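Local coordinates for Ras GTPase-activating-like protein IQGAP2 (PDB 4EZA) that probably binds phosphoinositides through an atypical phosphoinositide-binding domain with a pseudo C2 fold, as part of a Ras GTPase-activating-like signalling protein, at residues 47-52 / 64-69; 37-42 / 97-102; 59-64 / 75-80. All blocks are in the same frame, centred on the assembly; numbering follows the deposited sequence.

Contact 1: 47-52 / 64-69; sequences KNVTFD and VRSKFL
K67 N donates to T50 O at 2.8 Å, the shortest polar bond between strands 49-55 and 61-68, which pair as an antiparallel beta hairpin in the four-stranded sheet of this pseudo C2 domain. T50 N returns a bond to K67 O, and D52 and R65 exchange a second pair. Beyond the last bridge L69 N still reaches N48 O, at 2.9 Å.

On the face bearing T50, D52, R65 and K67, the lysine runs extended beyond CG and slants across to the aspartate. Its NZ forms a salt bridge with D52 OD2 at 3.1 Å, on the syn side but 26° out of the carboxylate plane. R65 bends at CB-CG and takes its guanidinium away to D63 and E72. A methionine in place of K67 would probably leave D52 OD2 without its positive mate, in a carboxylate whose OD1 is already buried and unpartnered.

On the other face, F51 CE1 lies 3.7 Å from S66 OG. With V49 CG1 anti to the backbone N (chi1 169°), the other methyl meets the F68 ring at its edge, in plane: V49 CG2 to F68 CD1, 4.0 Å.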
# COMPACT_ATOMS: atom_id res chain seq x y z
N LYS A 47 7.81 11.84 1.48
CA LYS A 47 6.67 12.78 1.56
C LYS A 47 6.04 13.07 0.20
O LYS A 47 4.87 13.47 0.12
CB LYS A 47 7.10 14.09 2.23
CG LYS A 47 8.15 14.86 1.43
CD LYS A 47 8.59 16.13 2.10
CE LYS A 47 9.72 16.77 1.30
NZ LYS A 47 10.36 17.93 2.01
N ASN A 48 6.82 12.86 -0.87
CA ASN A 48 6.38 13.17 -2.24
C ASN A 48 5.61 12.06 -2.94
O ASN A 48 5.11 12.23 -4.06
CB ASN A 48 7.58 13.60 -3.07
CG ASN A 48 8.12 14.94 -2.62
OD1 ASN A 48 7.37 15.77 -2.11
ND2 ASN A 48 9.42 15.17 -2.83
N VAL A 49 5.55 10.90 -2.29
CA VAL A 49 4.73 9.79 -2.74
C VAL A 49 3.51 9.67 -1.85
O VAL A 49 3.62 9.72 -0.62
CB VAL A 49 5.53 8.46 -2.73
CG1 VAL A 49 4.62 7.27 -2.95
CG2 VAL A 49 6.63 8.51 -3.79
N THR A 50 2.35 9.50 -2.48
CA THR A 50 1.11 9.30 -1.73
C THR A 50 0.42 8.07 -2.27
O THR A 50 0.59 7.69 -3.44
CB THR A 50 0.18 10.55 -1.82
OG1 THR A 50 0.77 11.62 -1.08
CG2 THR A 50 -1.20 10.28 -1.23
N PHE A 51 -0.32 7.40 -1.40
CA PHE A 51 -1.15 6.26 -1.78
C PHE A 51 -2.59 6.58 -1.46
O PHE A 51 -2.89 6.98 -0.34
CB PHE A 51 -0.71 5.01 -1.05
CG PHE A 51 0.70 4.64 -1.32
CD1 PHE A 51 1.04 3.95 -2.49
CD2 PHE A 51 1.71 5.00 -0.42
CE1 PHE A 51 2.38 3.65 -2.76
CE2 PHE A 51 3.03 4.70 -0.69
CZ PHE A 51 3.37 4.03 -1.85
N ASP A 52 -3.46 6.46 -2.46
CA ASP A 52 -4.90 6.65 -2.30
C ASP A 52 -5.53 5.28 -2.21
O ASP A 52 -5.27 4.43 -3.08
CB ASP A 52 -5.53 7.37 -3.52
CG ASP A 52 -5.14 8.84 -3.63
OD1 ASP A 52 -4.41 9.37 -2.75
OD2 ASP A 52 -5.57 9.48 -4.62
N VAL A 64 -5.77 0.55 -4.91
CA VAL A 64 -4.70 1.38 -4.35
C VAL A 64 -3.96 2.08 -5.48
O VAL A 64 -3.45 1.43 -6.39
CB VAL A 64 -3.68 0.57 -3.49
CG1 VAL A 64 -2.57 1.49 -2.95
CG2 VAL A 64 -4.40 -0.16 -2.36
N ARG A 65 -3.90 3.41 -5.40
CA ARG A 65 -3.19 4.21 -6.41
C ARG A 65 -1.91 4.79 -5.82
O ARG A 65 -1.90 5.29 -4.69
CB ARG A 65 -4.06 5.37 -6.88
CG ARG A 65 -5.48 4.99 -7.26
CD ARG A 65 -5.55 4.38 -8.63
NE ARG A 65 -6.90 3.93 -8.95
CZ ARG A 65 -7.78 4.64 -9.65
NH1 ARG A 65 -7.47 5.85 -10.11
NH2 ARG A 65 -8.99 4.14 -9.89
N SER A 66 -0.82 4.69 -6.58
CA SER A 66 0.48 5.25 -6.20
C SER A 66 0.68 6.54 -6.98
O SER A 66 0.63 6.53 -8.22
CB SER A 66 1.59 4.24 -6.53
OG SER A 66 2.88 4.75 -6.24
N LYS A 67 0.89 7.63 -6.25
CA LYS A 67 1.15 8.94 -6.85
C LYS A 67 2.52 9.49 -6.51
O LYS A 67 3.07 9.23 -5.45
CB LYS A 67 0.09 9.95 -6.44
CG LYS A 67 -1.33 9.52 -6.77
CD LYS A 67 -2.24 10.70 -6.51
CE LYS A 67 -3.58 10.54 -7.18
NZ LYS A 67 -4.53 11.56 -6.67
N PHE A 68 3.07 10.26 -7.43
CA PHE A 68 4.31 10.97 -7.19
C PHE A 68 4.06 12.40 -7.59
O PHE A 68 3.69 12.68 -8.74
CB PHE A 68 5.47 10.36 -8.01
CG PHE A 68 6.75 11.11 -7.87
CD1 PHE A 68 7.47 11.07 -6.68
CD2 PHE A 68 7.23 11.90 -8.92
CE1 PHE A 68 8.67 11.77 -6.53
CE2 PHE A 68 8.44 12.62 -8.77
CZ PHE A 68 9.15 12.55 -7.58
N LEU A 69 4.27 13.30 -6.64
CA LEU A 69 4.02 14.72 -6.85
C LEU A 69 2.64 14.93 -7.46
O LEU A 69 2.47 15.74 -8.39
CB LEU A 69 5.13 15.35 -7.73
CG LEU A 69 6.54 15.33 -7.13
CD1 LEU A 69 7.58 15.92 -8.09
CD2 LEU A 69 6.61 16.03 -5.77

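Contact 2: 37-42 / 97-102; sequences DIDDLQ and FDKVKV
I38 and D39 meet V100 and K99 where strand 35-38 pairs antiparallel with strand 100-103, an edge and the centre of the three-stranded sheet, and each strand has a turn next to the pair: a type II turn over I38 to L41, a type I turn over F97 to V100.

Backbone bonds come first. K99 O takes D39 N at 2.8 Å, while I38 CA adds a CA-H...O contact to the same oxygen at 3.1 Å. One step along, K101 N donates to D37 O at 3.0 Å.

The apolar part is small. I38 and V100 lie side by side and point the same way, I38 CG1 touching V100 CG2 at 4.1 Å. F46 and V49 pack on I38, and F51 on V100, which carries this side of the pair into the interior.

The charged groups sit nearer solvent. D39 CB rests on K99 CB at 3.8 Å, and the carboxylate leans over the K99 backbone to form a salt bridge with K95 through OD2. K99 CD lies alongside D39 O, 3.4 Å away; the bend about CG-CD (chi3 -79°) sets the course of CE and NZ beyond it. The ammonium does not touch D40: K99 NZ stands 4.8 Å from D40 OD2. Water 3 spans that interval, donating to D40 OD2 and accepting from K99 NZ, and water 1 links the same NZ to D39 O.

Direct bonds between the segments are thus made by main-chain atoms, while the ammonium of K99 meets the acidic turn through water. Its positive charge would probably ease the crowding of negative groups at D39 and D40, with solvent screening part of the attraction.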
# COMPACT_ATOMS: atom_id res chain seq x y z
N ASP A 37 10.09 0.08 2.10
CA ASP A 37 10.99 0.87 1.26
C ASP A 37 10.39 1.09 -0.11
O ASP A 37 9.47 0.38 -0.53
CB ASP A 37 12.34 0.16 1.13
CG ASP A 37 13.49 1.11 0.77
OD1 ASP A 37 13.33 2.35 0.74
OD2 ASP A 37 14.60 0.59 0.52
N ILE A 38 10.92 2.10 -0.80
CA ILE A 38 10.60 2.37 -2.20
C ILE A 38 11.93 2.40 -2.95
O ILE A 38 12.79 3.24 -2.64
CB ILE A 38 9.86 3.71 -2.40
CG1 ILE A 38 8.52 3.71 -1.66
CG2 ILE A 38 9.63 3.94 -3.92
CD1 ILE A 38 7.83 5.06 -1.61
N ASP A 39 12.09 1.47 -3.88
CA ASP A 39 13.35 1.33 -4.62
C ASP A 39 13.62 2.62 -5.37
O ASP A 39 12.69 3.22 -5.93
CB ASP A 39 13.28 0.18 -5.62
CG ASP A 39 13.05 -1.18 -4.98
OD1 ASP A 39 13.48 -1.40 -3.83
OD2 ASP A 39 12.45 -2.05 -5.65
N ASP A 40 14.89 3.03 -5.36
CA ASP A 40 15.38 4.19 -6.12
C ASP A 40 14.93 5.55 -5.59
O ASP A 40 15.28 6.58 -6.18
CB ASP A 40 15.03 4.06 -7.62
CG ASP A 40 15.74 2.89 -8.27
OD1 ASP A 40 16.88 2.59 -7.86
OD2 ASP A 40 15.17 2.28 -9.21
N LEU A 41 14.19 5.58 -4.48
CA LEU A 41 13.77 6.86 -3.91
C LEU A 41 14.40 7.07 -2.56
O LEU A 41 14.26 6.22 -1.67
CB LEU A 41 12.25 6.91 -3.76
CG LEU A 41 11.60 8.21 -3.30
CD1 LEU A 41 11.78 9.30 -4.35
CD2 LEU A 41 10.14 7.97 -3.04
N GLN A 42 15.10 8.20 -2.41
CA GLN A 42 15.72 8.57 -1.14
C GLN A 42 14.64 8.70 -0.09
O GLN A 42 13.55 9.21 -0.36
CB GLN A 42 16.45 9.91 -1.26
CG GLN A 42 17.82 9.82 -1.88
CD GLN A 42 18.69 11.03 -1.57
OE1 GLN A 42 18.19 12.07 -1.11
NE2 GLN A 42 19.99 10.90 -1.81
N PHE A 97 3.68 -2.59 -5.28
CA PHE A 97 4.04 -2.08 -6.59
C PHE A 97 5.45 -2.54 -6.88
O PHE A 97 6.14 -3.03 -5.99
CB PHE A 97 3.93 -0.56 -6.66
CG PHE A 97 2.54 -0.05 -6.44
CD1 PHE A 97 1.58 -0.15 -7.45
CD2 PHE A 97 2.17 0.53 -5.23
CE1 PHE A 97 0.29 0.34 -7.26
CE2 PHE A 97 0.85 1.00 -5.03
CZ PHE A 97 -0.07 0.91 -6.06
N ASP A 98 5.88 -2.42 -8.14
CA ASP A 98 7.19 -2.92 -8.56
C ASP A 98 8.32 -2.48 -7.62
O ASP A 98 9.20 -3.27 -7.32
CB ASP A 98 7.51 -2.49 -10.00
CG ASP A 98 7.09 -3.54 -11.03
OD1 ASP A 98 6.72 -4.68 -10.65
OD2 ASP A 98 7.15 -3.23 -12.25
N LYS A 99 8.25 -1.24 -7.14
CA LYS A 99 9.30 -0.66 -6.31
C LYS A 99 8.88 -0.48 -4.85
O LYS A 99 9.66 0.04 -4.06
CB LYS A 99 9.73 0.69 -6.88
CG LYS A 99 10.35 0.66 -8.30
CD LYS A 99 11.10 1.97 -8.68
CE LYS A 99 10.17 3.13 -9.11
NZ LYS A 99 10.85 4.24 -9.90
N VAL A 100 7.67 -0.89 -4.49
CA VAL A 100 7.14 -0.55 -3.17
C VAL A 100 6.91 -1.79 -2.34
O VAL A 100 6.02 -2.59 -2.64
CB VAL A 100 5.81 0.24 -3.29
CG1 VAL A 100 5.28 0.57 -1.92
CG2 VAL A 100 6.03 1.55 -4.09
N LYS A 101 7.72 -1.95 -1.28
CA LYS A 101 7.62 -3.10 -0.39
C LYS A 101 6.81 -2.75 0.84
O LYS A 101 7.10 -1.75 1.51
CB LYS A 101 9.01 -3.58 0.01
CG LYS A 101 9.03 -4.93 0.66
CD LYS A 101 10.48 -5.35 0.85
CE LYS A 101 10.60 -6.67 1.59
NZ LYS A 101 11.95 -6.80 2.25
N VAL A 102 5.83 -3.60 1.15
CA VAL A 102 4.90 -3.38 2.26
C VAL A 102 4.78 -4.60 3.16
O VAL A 102 5.06 -5.73 2.76
CB VAL A 102 3.47 -2.93 1.82
CG1 VAL A 102 3.53 -1.63 1.01
CG2 VAL A 102 2.76 -4.04 1.04
O HOH W 1 11.59 5.91 -7.29
O HOH W 2 11.26 -1.85 -2.10
O HOH W 3 13.65 3.95 -11.04

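Contact 3: 59-64 / 75-80; sequences VGIFDV and KVQLNI
This is the pairing of the second beta hairpin in the pseudo C2 sheet, strand 61-68 against the outermost strand 71-79, a surface contact with a mostly polar face, a greasy face and a helix start at one end. The strands run antiparallel at 157°, and F62 with L78 and V64 with V76 each exchange two backbone hydrogen bonds; F62 N to L78 O measures 2.8 Å.

I61, D63, Q77 and N79 share the mostly polar face. I61 and Q77 slant across each other, with I61 CG2 at 3.9 Å from Q77 NE2. D63 has its CG anti to the backbone N (chi1 -170°), swinging the carboxylate toward K75, yet what OD1 meets there is aliphatic: K75 CG, at 3.3 Å. The charge of D63 is answered instead by R65, whose NE forms a salt bridge with OD1.

On the other face, V64 CB packs on V76 CG1 at 3.9 Å; that methyl sits in the crowded position between backbone N and carbonyl carbon. V64 CG2 meets L78 CD1 at 4.0 Å. L78 O lies near the plane of the F62 ring, off its edge. L107 on L78, and L111 and N112 on F62, bring helix 104-112 against this face, and F97 covers the valines.

At the far end helix 80-88 begins. N79 is its N-cap, OD1 accepting from Q81 N, and I80 N ties the helix start to G60 O at 2.9 Å. G60 has a positive phi of 118°, where a side chain would jam against the preceding carbonyl oxygen and crowd I80 as well: I80 CG2 already lies 3.7 Å from G60 CA.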
# COMPACT_ATOMS: atom_id res chain seq x y z
N VAL A 59 -17.07 -5.56 -2.35
CA VAL A 59 -16.63 -5.46 -0.97
C VAL A 59 -15.63 -6.59 -0.70
O VAL A 59 -15.96 -7.79 -0.77
CB VAL A 59 -17.79 -5.57 0.05
CG1 VAL A 59 -17.27 -5.32 1.48
CG2 VAL A 59 -18.91 -4.57 -0.29
N GLY A 60 -14.41 -6.17 -0.41
CA GLY A 60 -13.29 -7.07 -0.18
C GLY A 60 -12.20 -6.84 -1.21
O GLY A 60 -11.12 -7.41 -1.09
N ILE A 61 -12.48 -6.03 -2.22
CA ILE A 61 -11.44 -5.64 -3.19
C ILE A 61 -11.14 -4.15 -3.05
O ILE A 61 -12.05 -3.32 -3.07
CB ILE A 61 -11.81 -6.03 -4.64
CG1 ILE A 61 -11.91 -7.56 -4.76
CG2 ILE A 61 -10.75 -5.47 -5.64
CD1 ILE A 61 -12.37 -8.05 -6.09
N PHE A 62 -9.86 -3.83 -2.90
CA PHE A 62 -9.43 -2.44 -2.72
C PHE A 62 -8.61 -1.97 -3.89
O PHE A 62 -7.84 -2.73 -4.46
CB PHE A 62 -8.63 -2.29 -1.42
CG PHE A 62 -9.42 -2.58 -0.19
CD1 PHE A 62 -10.11 -1.57 0.46
CD2 PHE A 62 -9.47 -3.87 0.31
CE1 PHE A 62 -10.85 -1.85 1.61
CE2 PHE A 62 -10.20 -4.17 1.45
CZ PHE A 62 -10.90 -3.15 2.10
N ASP A 63 -8.78 -0.70 -4.22
CA ASP A 63 -8.10 -0.08 -5.34
C ASP A 63 -7.05 0.83 -4.69
O ASP A 63 -7.42 1.75 -3.97
CB ASP A 63 -9.16 0.73 -6.11
CG ASP A 63 -8.69 1.27 -7.43
OD1 ASP A 63 -7.48 1.26 -7.73
OD2 ASP A 63 -9.57 1.75 -8.17
N VAL A 64 -5.77 0.55 -4.91
CA VAL A 64 -4.70 1.38 -4.35
C VAL A 64 -3.96 2.08 -5.48
O VAL A 64 -3.45 1.43 -6.39
CB VAL A 64 -3.68 0.57 -3.49
CG1 VAL A 64 -2.57 1.49 -2.95
CG2 VAL A 64 -4.40 -0.16 -2.36
N LYS A 75 -1.45 1.66 -10.36
CA LYS A 75 -2.70 1.29 -9.70
C LYS A 75 -2.69 -0.23 -9.52
O LYS A 75 -2.25 -0.95 -10.42
CB LYS A 75 -3.86 1.71 -10.60
CG LYS A 75 -5.25 1.29 -10.19
CD LYS A 75 -6.27 1.40 -11.35
CE LYS A 75 -5.99 2.52 -12.35
NZ LYS A 75 -6.97 2.53 -13.48
N VAL A 76 -3.16 -0.71 -8.38
CA VAL A 76 -3.24 -2.14 -8.10
C VAL A 76 -4.55 -2.46 -7.37
O VAL A 76 -5.03 -1.66 -6.57
CB VAL A 76 -2.01 -2.66 -7.29
CG1 VAL A 76 -2.03 -2.12 -5.86
CG2 VAL A 76 -1.94 -4.19 -7.29
N GLN A 77 -5.14 -3.60 -7.68
CA GLN A 77 -6.29 -4.07 -6.92
C GLN A 77 -5.86 -5.19 -6.00
O GLN A 77 -5.16 -6.12 -6.42
CB GLN A 77 -7.43 -4.49 -7.86
CG GLN A 77 -8.05 -3.26 -8.56
CD GLN A 77 -9.42 -3.50 -9.17
OE1 GLN A 77 -10.12 -2.54 -9.51
NE2 GLN A 77 -9.81 -4.75 -9.32
N LEU A 78 -6.28 -5.07 -4.75
CA LEU A 78 -5.95 -6.06 -3.72
C LEU A 78 -7.20 -6.71 -3.17
O LEU A 78 -8.16 -6.02 -2.79
CB LEU A 78 -5.16 -5.41 -2.57
CG LEU A 78 -3.88 -4.68 -2.99
CD1 LEU A 78 -3.31 -4.00 -1.78
CD2 LEU A 78 -2.84 -5.67 -3.60
N ASN A 79 -7.15 -8.02 -3.08
CA ASN A 79 -8.24 -8.85 -2.63
C ASN A 79 -7.95 -9.29 -1.20
O ASN A 79 -6.93 -9.92 -0.93
CB ASN A 79 -8.33 -10.05 -3.59
CG ASN A 79 -9.43 -11.03 -3.26
OD1 ASN A 79 -9.73 -11.30 -2.10
ND2 ASN A 79 -10.03 -11.60 -4.29
N ILE A 80 -8.86 -8.98 -0.28
CA ILE A 80 -8.67 -9.34 1.13
C ILE A 80 -8.43 -10.84 1.37
O ILE A 80 -7.65 -11.21 2.26
CB ILE A 80 -9.87 -8.84 1.99
CG1 ILE A 80 -9.59 -8.93 3.51
CG2 ILE A 80 -11.20 -9.59 1.61
CD1 ILE A 80 -8.37 -8.26 3.96

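Contacts 1 and 3 are successive hairpins of one sheet: both use strand 61-68, share V64, and have centres about 16 Å apart. Contact 2 belongs to the other sheet, its centre about 12 Å from that of contact 1 and 19 Å from that of contact 3. F97, in the turn of contact 2, is one place where the sheets meet. Its ring packs F97 CZ at 3.4 Å from V64 O and 3.6 Å from V76 CG1, while F97 CE2 reaches S66 CB at 3.6 Å and lies 3.8 Å from F51 CE1, so this one side chain touches all three strands of the two hairpins. L41 and V49 make a second junction between contacts 1 and 2.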